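Local structure of polymeric immunoglobulin receptor (Mus musculus, 4NOB) at residues S6-P11 with Y27-S32; S16-S21 with L111-V116; K39-Q44 with F79-E84; T52-N57 with G66-I71. The protein probably binds polymeric immunoglobulins through its extracellular part, whose first V-type immunoglobulin domain is the piece described here, for transport across epithelia. All coordinates share one frame; numbering follows the deposited sequence.

Contact 3 lies nearest the centre of the domain and is wholly buried: strands 39-44 and 79-83, from the two sheets of the sandwich, meet through side chains alone. The other three are partly buried. Contact 4 adjoins contact 3, its centre about 6 Å away, where 54-55 and 68-71, neighbours of those strands in the same two sheets, pack through aliphatic groups. Contacts 1 and 2 are about 26 Å apart between centres and on opposite sides of the chain's centre; both rely on backbone hydrogen bonds. The N-terminal region pairs antiparallel with Tyr-27 in contact 1, then parallel with the last strand in contact 2, where waters and a magnesium ion enter.

Contact 1 (S6-P11 with Y27-S32); sequences SPIFGP and YYPDTS. With NAG (2-acetamido-2-deoxy-beta-D-glucopyranose), chain B.
Tyr-27 O is gripped twice by 6-11: Phe-9 N donates to Tyr-27 O over 3.2 Å (N-H...O 156°), somewhat out of the carbonyl plane, and Ile-8 CA brings a CA-H...O contact to Tyr-27 O, also at 3.2 Å. The return bond, Tyr-27 N to Phe-9 O, is shorter and straighter, 2.9 Å at 168°, with the donor in the carbonyl plane. These two bonds define a single antiparallel hydrogen-bonded pair, Phe-9 with Tyr-27. With CG of Tyr-27 anti to the carbonyl carbon (chi1 -66°), the ring turns its edge to Phe-9 O, which lies in the ring plane 3.6 Å from Tyr-27 CD1. At the far end of that ring, Tyr-27 OH approaches C8 of the attached sugar at 3.5 Å.

Ile-8 works on the buried side, its CD1 touching Tyr-28 CB at 3.8 Å, and the Ile-8 side chain also packs on Cys-96 and Leu-98. The hydroxyl of Tyr-28 turns elsewhere, to Asn-72. Beyond the paired residues the two prolines lean together: Pro-7 CB meets Pro-29 CG at 3.8 Å, and Pro-29 CD lies 3.3 Å from Pro-7 O. One short antiparallel bridge to the end of strand 22-27, followed by a parallel partner for strand 13-17, matches the divided first strand, A and A', of V-set immunoglobulin domains.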
# COMPACT_ATOMS: atom_id res chain seq x y z
N SER A 6 6.88 14.19 9.43
CA SER A 6 6.01 12.99 9.43
C SER A 6 4.73 13.26 8.61
O SER A 6 3.65 13.17 9.17
CB SER A 6 5.58 12.65 10.81
OG SER A 6 6.74 12.38 11.61
N PRO A 7 4.83 13.58 7.32
CA PRO A 7 3.65 13.94 6.57
C PRO A 7 2.64 12.76 6.37
O PRO A 7 1.46 13.01 6.26
CB PRO A 7 4.19 14.41 5.21
CG PRO A 7 5.56 13.82 5.16
CD PRO A 7 6.07 13.82 6.55
N ILE A 8 3.16 11.55 6.18
CA ILE A 8 2.39 10.34 5.90
C ILE A 8 2.48 9.43 7.11
O ILE A 8 3.56 9.24 7.71
CB ILE A 8 2.88 9.65 4.63
CG1 ILE A 8 3.17 10.59 3.44
CG2 ILE A 8 1.92 8.52 4.25
CD1 ILE A 8 1.96 11.38 2.97
N PHE A 9 1.38 8.82 7.47
CA PHE A 9 1.30 7.79 8.50
C PHE A 9 0.50 6.60 7.98
O PHE A 9 -0.44 6.78 7.16
CB PHE A 9 0.73 8.31 9.84
CG PHE A 9 0.77 7.34 10.98
CD1 PHE A 9 1.94 6.80 11.45
CD2 PHE A 9 -0.38 6.83 11.56
CE1 PHE A 9 1.98 5.89 12.50
CE2 PHE A 9 -0.35 5.96 12.57
CZ PHE A 9 0.79 5.45 13.08
N GLY A 10 0.73 5.44 8.49
CA GLY A 10 0.02 4.21 8.11
C GLY A 10 0.38 3.14 9.12
O GLY A 10 0.89 3.46 10.19
N PRO A 11 0.08 1.89 8.82
CA PRO A 11 0.40 0.80 9.75
C PRO A 11 1.85 0.36 9.51
O PRO A 11 2.22 -0.13 8.45
CB PRO A 11 -0.57 -0.26 9.30
CG PRO A 11 -0.80 -0.02 7.83
CD PRO A 11 -0.54 1.41 7.59
N TYR A 27 -2.54 8.12 5.77
CA TYR A 27 -2.97 9.46 6.09
C TYR A 27 -1.97 10.45 5.53
O TYR A 27 -0.77 10.24 5.60
CB TYR A 27 -2.97 9.64 7.60
CG TYR A 27 -3.96 8.79 8.34
CD1 TYR A 27 -3.63 7.50 8.71
CD2 TYR A 27 -5.14 9.29 8.77
CE1 TYR A 27 -4.57 6.70 9.47
CE2 TYR A 27 -6.02 8.52 9.49
CZ TYR A 27 -5.70 7.24 9.83
OH TYR A 27 -6.63 6.53 10.69
N TYR A 28 -2.51 11.53 4.96
CA TYR A 28 -1.64 12.56 4.38
C TYR A 28 -2.03 13.94 4.91
O TYR A 28 -3.07 14.12 5.57
CB TYR A 28 -1.64 12.46 2.86
CG TYR A 28 -2.99 12.47 2.20
CD1 TYR A 28 -3.71 13.64 2.02
CD2 TYR A 28 -3.53 11.29 1.68
CE1 TYR A 28 -4.93 13.63 1.36
CE2 TYR A 28 -4.73 11.30 1.00
CZ TYR A 28 -5.39 12.46 0.84
OH TYR A 28 -6.58 12.46 0.17
N PRO A 29 -1.19 14.96 4.67
CA PRO A 29 -1.52 16.27 5.24
C PRO A 29 -2.78 16.89 4.56
O PRO A 29 -3.06 16.66 3.38
CB PRO A 29 -0.29 17.07 4.96
CG PRO A 29 0.79 16.06 4.78
CD PRO A 29 0.15 14.98 4.03
N ASP A 30 -3.47 17.72 5.33
CA ASP A 30 -4.68 18.39 4.90
C ASP A 30 -4.36 19.58 4.02
O ASP A 30 -4.32 20.74 4.52
CB ASP A 30 -5.37 18.81 6.21
CG ASP A 30 -6.67 19.60 6.05
OD1 ASP A 30 -7.18 19.83 4.94
OD2 ASP A 30 -7.08 20.06 7.18
N THR A 31 -4.07 19.32 2.78
CA THR A 31 -3.90 20.34 1.75
C THR A 31 -4.52 19.92 0.46
O THR A 31 -4.66 18.71 0.17
CB THR A 31 -2.42 20.72 1.49
OG1 THR A 31 -1.75 19.79 0.64
CG2 THR A 31 -1.67 21.05 2.78
N SER A 32 -4.93 20.88 -0.38
CA SER A 32 -5.51 20.57 -1.67
C SER A 32 -4.51 19.81 -2.54
O SER A 32 -4.90 18.87 -3.20
CB SER A 32 -5.98 21.86 -2.38
OG SER A 32 -6.51 21.63 -3.70
C1 NAG B . -12.47 8.09 5.41
C2 NAG B . -12.60 7.05 6.52
C3 NAG B . -13.15 5.72 5.98
C4 NAG B . -14.43 5.99 5.25
C5 NAG B . -14.10 7.02 4.17
C6 NAG B . -15.36 7.35 3.33
C7 NAG B . -10.93 7.14 8.34
C8 NAG B . -9.50 6.83 8.78
N2 NAG B . -11.25 6.86 7.06
O3 NAG B . -13.44 4.88 7.11
O4 NAG B . -14.96 4.79 4.60
O5 NAG B . -13.73 8.23 4.79
O6 NAG B . -16.42 7.79 4.22
O7 NAG B . -11.71 7.72 9.11

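Contact 2 (S16-S21 with L111-V116); sequences SIEGDS and LEVSQV. With MG (magnesium ion), chain C.
Ile-17 spreads over 114-116 with two branches. Its CG2, anti to the backbone N because chi1 is -60°, meets Val-116 CG2 at 3.9 Å, while the CG1 branch carries CD1 to 3.8 Å from Ser-114 CB. Val-113 lies on the other side of the sheet, together with Ser-16; its CG1 sits 3.6 Å from Glu-18 N. That amide donates to Ser-114 O, and two further bonds, Ser-16 N to Glu-112 O and Ser-114 N to Ser-16 O (2.9 Å), complete the parallel pairing. Glu-18 OE2 accepts Gln-88 N. Asp-20 N donates to Ile-17 O, closing the type II turn; the Asp-20 side chain adds a second bond, its OD2 accepting Ile-17 N at 3.0 Å from above the carboxylate plane.

Glu-112 bends at chi2 (67°) and binds magnesium through OE2 at 2.1 Å. Four waters also coordinate the metal; one donates to Glu-112 OE1, another to Val-113 O. Water 1 bridges Ser-16 O and Ser-114 OG. Of the two segments, 111-116 alone supplies the metal's ligand, so the ion does not bridge the strands. Backbone bonds, aliphatic packing and water 1 join them, and the ion probably offsets some Glu-112 charge.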
# COMPACT_ATOMS: atom_id res chain seq x y z
N SER A 16 -0.79 -10.86 8.38
CA SER A 16 -1.91 -11.59 7.83
C SER A 16 -1.52 -13.03 7.65
O SER A 16 -0.38 -13.45 7.94
CB SER A 16 -2.27 -10.98 6.50
OG SER A 16 -3.61 -11.39 6.16
N ILE A 17 -2.51 -13.83 7.22
CA ILE A 17 -2.34 -15.22 6.87
C ILE A 17 -2.71 -15.42 5.43
O ILE A 17 -3.59 -14.74 4.85
CB ILE A 17 -3.27 -16.06 7.77
CG1 ILE A 17 -2.91 -15.85 9.27
CG2 ILE A 17 -3.19 -17.51 7.43
CD1 ILE A 17 -1.52 -16.27 9.59
N GLU A 18 -2.13 -16.41 4.80
CA GLU A 18 -2.45 -16.75 3.42
C GLU A 18 -3.93 -16.95 3.21
O GLU A 18 -4.59 -17.63 4.01
CB GLU A 18 -1.77 -18.03 2.89
CG GLU A 18 -0.28 -18.10 2.78
CD GLU A 18 0.10 -18.97 1.58
OE1 GLU A 18 -0.44 -20.13 1.48
OE2 GLU A 18 0.97 -18.57 0.81
N GLY A 19 -4.43 -16.27 2.19
CA GLY A 19 -5.87 -16.27 1.87
C GLY A 19 -6.63 -15.06 2.31
O GLY A 19 -7.74 -14.84 1.76
N ASP A 20 -6.10 -14.33 3.29
CA ASP A 20 -6.67 -13.18 3.88
C ASP A 20 -6.61 -12.02 2.85
O ASP A 20 -5.83 -12.02 1.84
CB ASP A 20 -5.88 -12.69 5.09
CG ASP A 20 -6.14 -13.38 6.43
OD1 ASP A 20 -7.00 -14.22 6.52
OD2 ASP A 20 -5.40 -12.89 7.42
N SER A 21 -7.32 -10.96 3.21
CA SER A 21 -7.30 -9.64 2.64
C SER A 21 -6.84 -8.67 3.70
O SER A 21 -7.09 -8.84 4.92
CB SER A 21 -8.69 -9.24 2.22
OG SER A 21 -9.28 -10.06 1.23
N LEU A 111 4.82 -5.81 5.42
CA LEU A 111 3.68 -6.73 5.32
C LEU A 111 4.24 -8.14 5.54
O LEU A 111 5.14 -8.57 4.82
CB LEU A 111 3.04 -6.60 3.93
CG LEU A 111 1.92 -7.55 3.59
CD1 LEU A 111 0.77 -7.46 4.57
CD2 LEU A 111 1.48 -7.34 2.13
N GLU A 112 3.66 -8.86 6.50
CA GLU A 112 4.03 -10.23 6.76
C GLU A 112 2.82 -11.10 6.49
O GLU A 112 1.79 -10.93 7.15
CB GLU A 112 4.50 -10.49 8.20
CG GLU A 112 4.58 -12.01 8.51
CD GLU A 112 5.65 -12.84 7.75
OE1 GLU A 112 6.66 -12.25 7.25
OE2 GLU A 112 5.49 -14.11 7.70
N VAL A 113 2.93 -12.03 5.59
CA VAL A 113 1.86 -12.96 5.33
C VAL A 113 2.39 -14.38 5.71
O VAL A 113 3.25 -14.91 5.06
CB VAL A 113 1.38 -12.97 3.88
CG1 VAL A 113 0.27 -13.95 3.64
CG2 VAL A 113 0.96 -11.59 3.44
N SER A 114 1.80 -14.91 6.77
CA SER A 114 2.26 -16.20 7.26
C SER A 114 1.40 -17.35 6.75
O SER A 114 0.29 -17.19 6.20
CB SER A 114 2.20 -16.20 8.72
OG SER A 114 3.01 -15.13 9.24
N GLN A 115 1.97 -18.56 6.84
CA GLN A 115 1.31 -19.75 6.40
C GLN A 115 0.05 -19.91 7.27
O GLN A 115 -0.05 -19.49 8.41
CB GLN A 115 2.28 -20.94 6.55
CG GLN A 115 2.60 -21.33 7.98
CD GLN A 115 3.85 -22.14 8.07
OE1 GLN A 115 3.82 -23.38 8.28
NE2 GLN A 115 4.92 -21.47 7.96
N VAL A 116 -0.91 -20.58 6.64
CA VAL A 116 -2.11 -21.00 7.35
C VAL A 116 -1.63 -22.09 8.34
O VAL A 116 -0.91 -23.02 7.95
CB VAL A 116 -3.16 -21.66 6.43
CG1 VAL A 116 -4.38 -21.94 7.26
CG2 VAL A 116 -3.61 -20.75 5.33
MG MG C . 6.78 -15.67 7.04
O HOH W 1 1.78 -12.91 9.96
O HOH W 2 7.92 -14.40 6.02
O HOH W 3 5.62 -16.27 5.58
O HOH W 4 5.64 -16.77 8.43
O HOH W 5 7.90 -15.34 8.84

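Contact 3 (K39-Q44 with F79-E84). With EDO (1,2-ethanediol), chain E.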
# COMPACT_ATOMS: atom_id res chain seq x y z
N LYS A 39 -1.35 9.12 -5.74
CA LYS A 39 -1.11 8.22 -4.64
C LYS A 39 -0.57 6.93 -5.18
O LYS A 39 -0.97 6.45 -6.25
CB LYS A 39 -2.43 7.89 -3.94
CG LYS A 39 -3.38 9.02 -3.67
CD LYS A 39 -2.89 10.12 -2.82
CE LYS A 39 -3.83 11.25 -2.47
NZ LYS A 39 -4.41 11.86 -3.68
N TYR A 40 0.28 6.27 -4.38
CA TYR A 40 0.86 4.98 -4.82
C TYR A 40 1.10 4.03 -3.68
O TYR A 40 1.24 4.42 -2.53
CB TYR A 40 2.17 5.20 -5.62
CG TYR A 40 3.27 5.82 -4.85
CD1 TYR A 40 4.09 5.07 -3.99
CD2 TYR A 40 3.51 7.19 -4.85
CE1 TYR A 40 5.08 5.67 -3.24
CE2 TYR A 40 4.48 7.75 -4.08
CZ TYR A 40 5.27 6.99 -3.25
OH TYR A 40 6.33 7.52 -2.51
N TRP A 41 1.24 2.76 -4.06
CA TRP A 41 1.66 1.67 -3.22
C TRP A 41 2.76 0.99 -4.04
O TRP A 41 2.53 0.56 -5.15
CB TRP A 41 0.53 0.73 -2.93
CG TRP A 41 0.82 -0.54 -2.22
CD1 TRP A 41 0.78 -1.79 -2.79
CD2 TRP A 41 1.15 -0.74 -0.83
NE1 TRP A 41 1.08 -2.77 -1.87
CE2 TRP A 41 1.26 -2.14 -0.63
CE3 TRP A 41 1.34 0.11 0.25
CZ2 TRP A 41 1.53 -2.71 0.61
CZ3 TRP A 41 1.60 -0.46 1.47
CH2 TRP A 41 1.68 -1.85 1.63
N CYS A 42 3.91 0.79 -3.42
CA CYS A 42 5.09 0.21 -4.11
C CYS A 42 5.81 -0.78 -3.17
O CYS A 42 5.71 -0.69 -1.95
CB CYS A 42 6.03 1.31 -4.59
SG CYS A 42 6.79 2.33 -3.32
N ARG A 43 6.53 -1.72 -3.79
CA ARG A 43 7.35 -2.70 -3.07
C ARG A 43 8.81 -2.39 -3.23
O ARG A 43 9.29 -2.15 -4.32
CB ARG A 43 7.10 -4.11 -3.67
CG ARG A 43 7.79 -5.23 -2.88
CD ARG A 43 7.31 -6.68 -3.28
NE ARG A 43 7.85 -7.63 -2.29
CZ ARG A 43 7.37 -8.82 -2.13
NH1 ARG A 43 6.37 -9.26 -2.82
NH2 ARG A 43 7.99 -9.61 -1.27
N GLN A 44 9.46 -2.28 -2.08
CA GLN A 44 10.91 -2.06 -2.06
C GLN A 44 11.64 -3.29 -2.49
O GLN A 44 11.39 -4.43 -2.07
CB GLN A 44 11.31 -1.75 -0.62
CG GLN A 44 10.68 -0.54 -0.03
CD GLN A 44 11.53 0.19 0.98
OE1 GLN A 44 12.49 0.86 0.59
NE2 GLN A 44 11.18 0.09 2.28
N PHE A 79 -6.00 7.69 1.99
CA PHE A 79 -6.30 6.70 0.93
C PHE A 79 -6.10 5.30 1.46
O PHE A 79 -5.44 5.11 2.48
CB PHE A 79 -5.44 6.92 -0.37
CG PHE A 79 -3.94 6.77 -0.25
CD1 PHE A 79 -3.18 7.79 0.30
CD2 PHE A 79 -3.28 5.63 -0.79
CE1 PHE A 79 -1.79 7.65 0.39
CE2 PHE A 79 -1.91 5.56 -0.71
CZ PHE A 79 -1.20 6.55 -0.18
N VAL A 80 -6.75 4.35 0.81
CA VAL A 80 -6.77 2.96 1.26
C VAL A 80 -6.25 2.05 0.14
O VAL A 80 -6.63 2.26 -1.02
CB VAL A 80 -8.13 2.55 1.75
CG1 VAL A 80 -8.14 1.15 2.26
CG2 VAL A 80 -8.62 3.48 2.80
N ILE A 81 -5.39 1.11 0.52
CA ILE A 81 -4.96 0.08 -0.38
C ILE A 81 -5.53 -1.22 0.09
O ILE A 81 -5.26 -1.68 1.20
CB ILE A 81 -3.41 0.01 -0.39
CG1 ILE A 81 -2.77 1.35 -0.71
CG2 ILE A 81 -2.96 -1.03 -1.38
CD1 ILE A 81 -2.01 1.96 0.41
N ASN A 82 -6.36 -1.81 -0.75
CA ASN A 82 -6.96 -3.15 -0.46
C ASN A 82 -6.25 -4.19 -1.27
O ASN A 82 -6.06 -4.01 -2.48
CB ASN A 82 -8.44 -3.10 -0.82
CG ASN A 82 -9.28 -2.22 0.10
OD1 ASN A 82 -8.99 -2.10 1.24
ND2 ASN A 82 -10.30 -1.64 -0.44
N ILE A 83 -5.80 -5.24 -0.63
CA ILE A 83 -5.06 -6.34 -1.24
C ILE A 83 -5.67 -7.62 -0.79
O ILE A 83 -5.75 -7.86 0.40
CB ILE A 83 -3.54 -6.33 -0.94
CG1 ILE A 83 -2.94 -4.88 -1.02
CG2 ILE A 83 -2.84 -7.26 -1.90
CD1 ILE A 83 -1.58 -4.84 -0.42
N GLU A 84 -6.08 -8.44 -1.73
CA GLU A 84 -6.80 -9.67 -1.47
C GLU A 84 -6.01 -10.88 -1.91
O GLU A 84 -5.03 -10.80 -2.61
CB GLU A 84 -8.20 -9.67 -2.10
CG GLU A 84 -8.90 -8.39 -1.71
CD GLU A 84 -9.72 -7.72 -2.73
OE1 GLU A 84 -9.87 -8.32 -3.85
OE2 GLU A 84 -10.26 -6.59 -2.31
C1 EDO E . 3.29 -9.21 -5.36
O1 EDO E . 3.93 -10.04 -4.37
C2 EDO E . 3.78 -7.83 -5.16
O2 EDO E . 5.19 -7.75 -5.40
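Phe-79 holds its CG between its backbone N and carbonyl carbon (chi1 63°), bringing a ring face under Lys-39, whereas Trp-41 has CG anti to the backbone N (chi1 172°) and presents its indole to Ile-81 and Ile-83. Lys-39 CB stands over the centre of the Phe-79 ring, 3.9 Å from the centroid and close to the ring normal, a CH-pi contact. Further out, Lys-39 CD meets Phe-79 CD1 at 3.9 Å. The ammonium end leads away, bonded to the carbonyls of Thr-37 and Arg-35, so only the aliphatic part of the lysine packs on the ring. Tyr-40 O lies near the plane of the same ring, at its edge, 3.8 Å from Phe-79 CE2.

On the indole, Ile-81 CG2 sits above the five-membered ring at 4.0 Å from its centroid, a second CH-pi contact, while Ile-81 CD1 reaches Trp-41 CE3 at 3.8 Å. Ile-83 crosses the indole at about a right angle and sets CD1 3.7 Å from Trp-41 NE1; that nitrogen is hydrogen-bonded to Tyr-64 OH. A nearly parallel ring, Tyr-94, also meets Trp-41.

The axes of strands 39-44 and 79-83 approach to 8.6 Å and cross at -41°, with side chains filling the gap, which is the face-to-face packing of a beta sandwich. Trp-41 fits the invariant tryptophan of strand C, and Phe-79, Ile-81 and Ile-83 the inward residues of strand E, in the core of a V-set immunoglobulin domain.

Contact 4 (T52-N57 with G66-I71)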
# COMPACT_ATOMS: atom_id res chain seq x y z
N THR A 52 6.23 0.45 -8.23
CA THR A 52 4.79 0.68 -8.14
C THR A 52 4.02 -0.52 -8.46
O THR A 52 4.20 -1.15 -9.53
CB THR A 52 4.33 1.82 -9.01
OG1 THR A 52 5.10 2.97 -8.69
CG2 THR A 52 2.86 2.21 -8.76
N LEU A 53 3.09 -0.89 -7.56
CA LEU A 53 2.17 -1.98 -7.78
C LEU A 53 0.74 -1.50 -8.04
O LEU A 53 0.00 -2.16 -8.77
CB LEU A 53 2.12 -2.93 -6.55
CG LEU A 53 3.48 -3.62 -6.31
CD1 LEU A 53 3.42 -4.36 -5.00
CD2 LEU A 53 3.89 -4.52 -7.47
N ILE A 54 0.37 -0.34 -7.51
CA ILE A 54 -0.95 0.24 -7.82
C ILE A 54 -0.86 1.72 -7.62
O ILE A 54 -0.11 2.16 -6.69
CB ILE A 54 -2.08 -0.49 -6.98
CG1 ILE A 54 -3.42 0.03 -7.40
CG2 ILE A 54 -1.83 -0.35 -5.50
CD1 ILE A 54 -4.58 -0.86 -6.86
N SER A 55 -1.52 2.54 -8.42
CA SER A 55 -1.53 3.93 -8.20
C SER A 55 -2.91 4.53 -8.55
O SER A 55 -3.69 3.92 -9.34
CB SER A 55 -0.39 4.62 -8.97
OG SER A 55 -0.84 4.73 -10.35
N SER A 56 -3.13 5.72 -8.08
CA SER A 56 -4.38 6.46 -8.29
C SER A 56 -4.52 6.94 -9.75
O SER A 56 -5.63 7.44 -10.07
CB SER A 56 -4.57 7.63 -7.33
OG SER A 56 -3.53 8.59 -7.51
N ASN A 57 -3.49 6.86 -10.60
CA ASN A 57 -3.68 7.17 -12.02
C ASN A 57 -4.32 5.94 -12.67
O ASN A 57 -4.57 5.95 -13.89
CB ASN A 57 -2.34 7.44 -12.66
CG ASN A 57 -1.63 8.68 -12.11
OD1 ASN A 57 -0.39 8.66 -11.83
ND2 ASN A 57 -2.38 9.76 -11.94
N GLY A 66 -6.92 -8.59 -10.58
CA GLY A 66 -8.03 -9.20 -9.91
C GLY A 66 -8.09 -9.15 -8.39
O GLY A 66 -9.05 -9.78 -7.81
N ARG A 67 -7.19 -8.44 -7.74
CA ARG A 67 -7.10 -8.56 -6.29
C ARG A 67 -6.70 -7.34 -5.56
O ARG A 67 -6.31 -7.42 -4.38
CB ARG A 67 -6.26 -9.76 -5.85
CG ARG A 67 -4.78 -9.64 -6.12
CD ARG A 67 -4.00 -10.88 -5.72
NE ARG A 67 -2.56 -10.72 -5.88
CZ ARG A 67 -1.66 -10.75 -4.90
NH1 ARG A 67 -2.05 -10.86 -3.64
NH2 ARG A 67 -0.39 -10.62 -5.13
N ALA A 68 -6.70 -6.16 -6.16
CA ALA A 68 -6.29 -4.96 -5.42
C ALA A 68 -7.05 -3.75 -5.85
O ALA A 68 -7.57 -3.62 -6.97
CB ALA A 68 -4.80 -4.70 -5.50
N ASN A 69 -7.12 -2.74 -4.98
CA ASN A 69 -7.78 -1.44 -5.27
C ASN A 69 -6.98 -0.42 -4.43
O ASN A 69 -6.34 -0.72 -3.42
CB ASN A 69 -9.27 -1.47 -4.82
CG ASN A 69 -10.14 -0.34 -5.33
OD1 ASN A 69 -9.71 0.50 -6.05
ND2 ASN A 69 -11.42 -0.33 -4.92
N LEU A 70 -6.97 0.80 -4.91
CA LEU A 70 -6.44 1.95 -4.18
C LEU A 70 -7.55 2.99 -4.25
O LEU A 70 -7.93 3.41 -5.35
CB LEU A 70 -5.11 2.43 -4.69
CG LEU A 70 -4.41 3.52 -3.89
CD1 LEU A 70 -2.98 3.61 -4.30
CD2 LEU A 70 -5.03 4.92 -4.10
N ILE A 71 -8.11 3.42 -3.13
CA ILE A 71 -9.20 4.36 -3.11
C ILE A 71 -8.78 5.61 -2.35
O ILE A 71 -8.38 5.50 -1.16
CB ILE A 71 -10.43 3.81 -2.37
CG1 ILE A 71 -10.82 2.42 -2.87
CG2 ILE A 71 -11.59 4.80 -2.51
CD1 ILE A 71 -11.89 1.69 -2.06
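At one edge of the V-type sandwich, where strand 54-55 of one sheet comes against strand 68-73 of the other, Ile-54 packs on Ala-68 and Leu-70. The touching parts run 31° apart and meet through side chains rather than as paired strands. Ile-54 is extended, CG1 anti to the backbone N (chi1 -174°) and CD1 continuing the extended chain toward 68-70 (chi2 167°), which lays its methyl tip on the opposing backbone: Ile-54 CD1 is 3.4 Å from Asn-69 C and 3.5 Å from Leu-70 N. The same methyl lies between two inward residues, 4.1 Å from Ala-68 CB and 4.0 Å from Leu-70 CB.

Ile-54 takes this place just after the chain turns a corner at Leu-53. Leu-53 and Ile-54 both face Trp-41 of strand 39-44 in a classic beta bulge, two residues opposite one, and of the pair it is Ile-54 that points toward 66-71. Just before the facing strand, Arg-67 makes a salt bridge with Asp-90, the arginine-aspartate pair familiar from V-set immunoglobulin domains.

Leu-70 answers Ile-54 from across, the two side chains crossing at a slant. Its branches diverge: Leu-70 CD1 lies 4.0 Å from Ile-54 O and 4.2 Å from Ser-55 CA, and Leu-70 CD2 lies 4.2 Å from Ser-56 CB. The hydroxyl of Ser-56 is bonded to Lys-39 N, which ties this end of 52-57 to the neighbouring strand.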